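Local coordinates for protein mandelate racemase/muconate lactonizing enzyme (Jannaschia sp., PDB 4J3Z) that probably acts on a carboxylate substrate as a member of the mandelate racemase/muconate lactonizing branch of the enolase superfamily, its exact reaction being unassigned, at residues H179-L183 against S184-L188. Sequence-based numbering, arbitrary orientation.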
ATOM      1  N   HIS D 179       7.589  -6.800  26.689  1.00 33.77           N
ATOM      2  CA  HIS D 179       7.128  -8.097  27.197  1.00 31.26           C
ATOM      3  C   HIS D 179       5.602  -8.119  27.228  1.00 30.21           C
ATOM      4  O   HIS D 179       4.961  -7.080  27.075  1.00 30.11           O
ATOM      5  CB  HIS D 179       7.710  -8.395  28.589  1.00 30.69           C
ATOM      6  CG  HIS D 179       7.371  -7.366  29.625  1.00 31.57           C
ATOM      7  ND1 HIS D 179       8.268  -6.407  30.043  1.00 31.11           N
ATOM      8  CD2 HIS D 179       6.234  -7.151  30.332  1.00 32.05           C
ATOM      9  CE1 HIS D 179       7.698  -5.642  30.957  1.00 31.02           C
ATOM     10  NE2 HIS D 179       6.464  -6.073  31.153  1.00 31.10           N
ATOM     11  N   MET D 180       5.034  -9.307  27.418  1.00 29.42           N
ATOM     12  CA  MET D 180       3.592  -9.499  27.514  1.00 29.79           C
ATOM     13  C   MET D 180       3.115  -9.035  28.895  1.00 30.35           C
ATOM     14  O   MET D 180       3.662  -9.474  29.902  1.00 32.01           O
ATOM     15  CB  MET D 180       3.270 -10.984  27.305  1.00 30.75           C
ATOM     16  CG  MET D 180       1.823 -11.319  27.004  1.00 32.09           C
ATOM     17  SD  MET D 180       1.172 -10.546  25.516  1.00 34.37           S
ATOM     18  CE  MET D 180       1.884 -11.578  24.236  1.00 34.09           C
ATOM     19  N   PRO D 181       2.111  -8.134  28.949  1.00 29.45           N
ATOM     20  CA  PRO D 181       1.589  -7.686  30.241  1.00 29.15           C
ATOM     21  C   PRO D 181       0.925  -8.816  31.014  1.00 30.48           C
ATOM     22  O   PRO D 181       0.212  -9.638  30.429  1.00 31.91           O
ATOM     23  CB  PRO D 181       0.546  -6.619  29.860  1.00 28.74           C
ATOM     24  CG  PRO D 181       0.229  -6.858  28.422  1.00 28.30           C
ATOM     25  CD  PRO D 181       1.493  -7.404  27.827  1.00 28.88           C
ATOM     26  N   ALA D 182       1.173  -8.862  32.318  1.00 30.17           N
ATOM     27  CA  ALA D 182       0.573  -9.866  33.196  1.00 29.57           C
ATOM     28  C   ALA D 182      -0.919  -9.624  33.327  1.00 29.74           C
ATOM     29  O   ALA D 182      -1.383  -8.476  33.249  1.00 30.70           O
ATOM     30  CB  ALA D 182       1.233  -9.823  34.568  1.00 29.22           C
ATOM     31  N   LEU D 183      -1.679 -10.691  33.550  1.00 28.57           N
ATOM     32  CA  LEU D 183      -3.098 -10.537  33.855  1.00 27.75           C
ATOM     33  C   LEU D 183      -3.353  -9.604  35.047  1.00 28.28           C
ATOM     34  O   LEU D 183      -4.348  -8.882  35.065  1.00 29.46           O
ATOM     35  CB  LEU D 183      -3.768 -11.895  34.070  1.00 27.69           C
ATOM     36  CG  LEU D 183      -4.169 -12.658  32.804  1.00 27.09           C
ATOM     37  CD1 LEU D 183      -4.630 -14.054  33.160  1.00 26.96           C
ATOM     38  CD2 LEU D 183      -5.252 -11.929  32.016  1.00 26.43           C
ATOM     39  N   SER D 184      -2.434  -9.588  36.013  1.00 28.48           N
ATOM     40  CA  SER D 184      -2.563  -8.744  37.204  1.00 28.64           C
ATOM     41  C   SER D 184      -2.297  -7.271  36.903  1.00 28.53           C
ATOM     42  O   SER D 184      -2.860  -6.391  37.568  1.00 27.22           O
ATOM     43  CB  SER D 184      -1.619  -9.224  38.306  1.00 28.32           C
ATOM     44  OG  SER D 184      -0.269  -9.005  37.919  1.00 28.09           O
ATOM     45  N   ASP D 185      -1.420  -7.024  35.921  1.00 29.30           N
ATOM     46  CA  ASP D 185      -1.074  -5.671  35.458  1.00 29.15           C
ATOM     47  C   ASP D 185      -2.242  -5.045  34.711  1.00 26.98           C
ATOM     48  O   ASP D 185      -2.448  -3.838  34.772  1.00 27.44           O
ATOM     49  CB  ASP D 185       0.135  -5.688  34.511  1.00 31.49           C
ATOM     50  CG  ASP D 185       1.456  -6.035  35.208  1.00 34.23           C
ATOM     51  OD1 ASP D 185       1.635  -5.725  36.410  1.00 32.56           O
ATOM     52  OD2 ASP D 185       2.339  -6.601  34.515  1.00 35.97           O
ATOM     53  N   ILE D 186      -2.986  -5.877  33.992  1.00 25.88           N
ATOM     54  CA  ILE D 186      -4.141  -5.442  33.202  1.00 24.63           C
ATOM     55  C   ILE D 186      -5.270  -5.178  34.189  1.00 25.33           C
ATOM     56  O   ILE D 186      -5.875  -4.091  34.218  1.00 26.44           O
ATOM     57  CB  ILE D 186      -4.526  -6.530  32.172  1.00 24.70           C
ATOM     58  CG1 ILE D 186      -3.355  -6.801  31.219  1.00 24.98           C
ATOM     59  CG2 ILE D 186      -5.770  -6.140  31.389  1.00 24.82           C
ATOM     60  CD1 ILE D 186      -3.387  -8.153  30.532  1.00 25.03           C
ATOM     61  N   ASP D 187      -5.538  -6.180  35.015  1.00 24.30           N
ATOM     62  CA  ASP D 187      -6.434  -6.035  36.148  1.00 24.59           C
ATOM     63  C   ASP D 187      -6.239  -4.704  36.898  1.00 23.75           C
ATOM     64  O   ASP D 187      -7.156  -3.885  36.950  1.00 24.56           O
ATOM     65  CB  ASP D 187      -6.243  -7.229  37.089  1.00 24.46           C
ATOM     66  CG  ASP D 187      -7.179  -7.198  38.240  1.00 24.42           C
ATOM     67  OD1 ASP D 187      -8.403  -7.095  38.003  1.00 25.01           O
ATOM     68  OD2 ASP D 187      -6.685  -7.265  39.381  1.00 24.53           O
ATOM     69  N   LEU D 188      -5.048  -4.491  37.455  1.00 23.09           N
ATOM     70  CA  LEU D 188      -4.711  -3.240  38.170  1.00 24.12           C
ATOM     71  C   LEU D 188      -4.906  -1.956  37.343  1.00 23.70           C
ATOM     72  O   LEU D 188      -5.281  -0.927  37.896  1.00 23.81           O
ATOM     73  CB  LEU D 188      -3.275  -3.295  38.722  1.00 24.40           C
ATOM     74  CG  LEU D 188      -2.817  -2.230  39.720  1.00 24.80           C
ATOM     75  CD1 LEU D 188      -3.613  -2.300  41.025  1.00 25.76           C
ATOM     76  CD2 LEU D 188      -1.328  -2.350  40.003  1.00 24.65           C
TER
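Ala182 and Asp185 meet in a local contact at the N-terminal start of helix 183-200, where the loop after strand 164-167 turns into the helix. Ala182 is the N-cap residue. Its backbone N donates a weak hydrogen bond to Asp185 OD2, 3.4 Å long with an N-H...O angle of 150°. The aspartate side chain thus reaches back from the third helical position to the cap. Its CG lies anti to its own carbonyl carbon (chi1 -70°), which turns the carboxylate toward the incoming chain. The same OD2 rests 3.4 Å from Ala182 CB. A carboxylate here would probably be favoured by the positive end of the helix dipole.

The first helical turn closes on Ala182 O. Ile186 N donates a hydrogen bond to it, 3.1 Å long and nearly in line with the carbonyl bond. Asp185 N adds a weak hydrogen bond. Asp187 N then donates a straighter hydrogen bond to Leu183 O, 3.0 Å long.

Ile186 supplies the apolar side. Its CG1 lies 3.3 Å from Ala182 O and 4.1 Å from Pro181 CB, so the isoleucine flanks the cap carbonyl and meets the proline ring. Leu183 CD2 and Ile186 CD1 are in looser touch at 4.5 Å.

Helix 183-200 belongs to the barrel domain of the enolase fold. A second subunit packs here, its Ala204 against Leu183 and its Asp230 against Ile186. Within the chain, Pro181 rests on Phe214, in the loop before helix 216-226. Leu183 and Ile186 pack on Arg221 of that helix, and Ile186 also touches its Ala225.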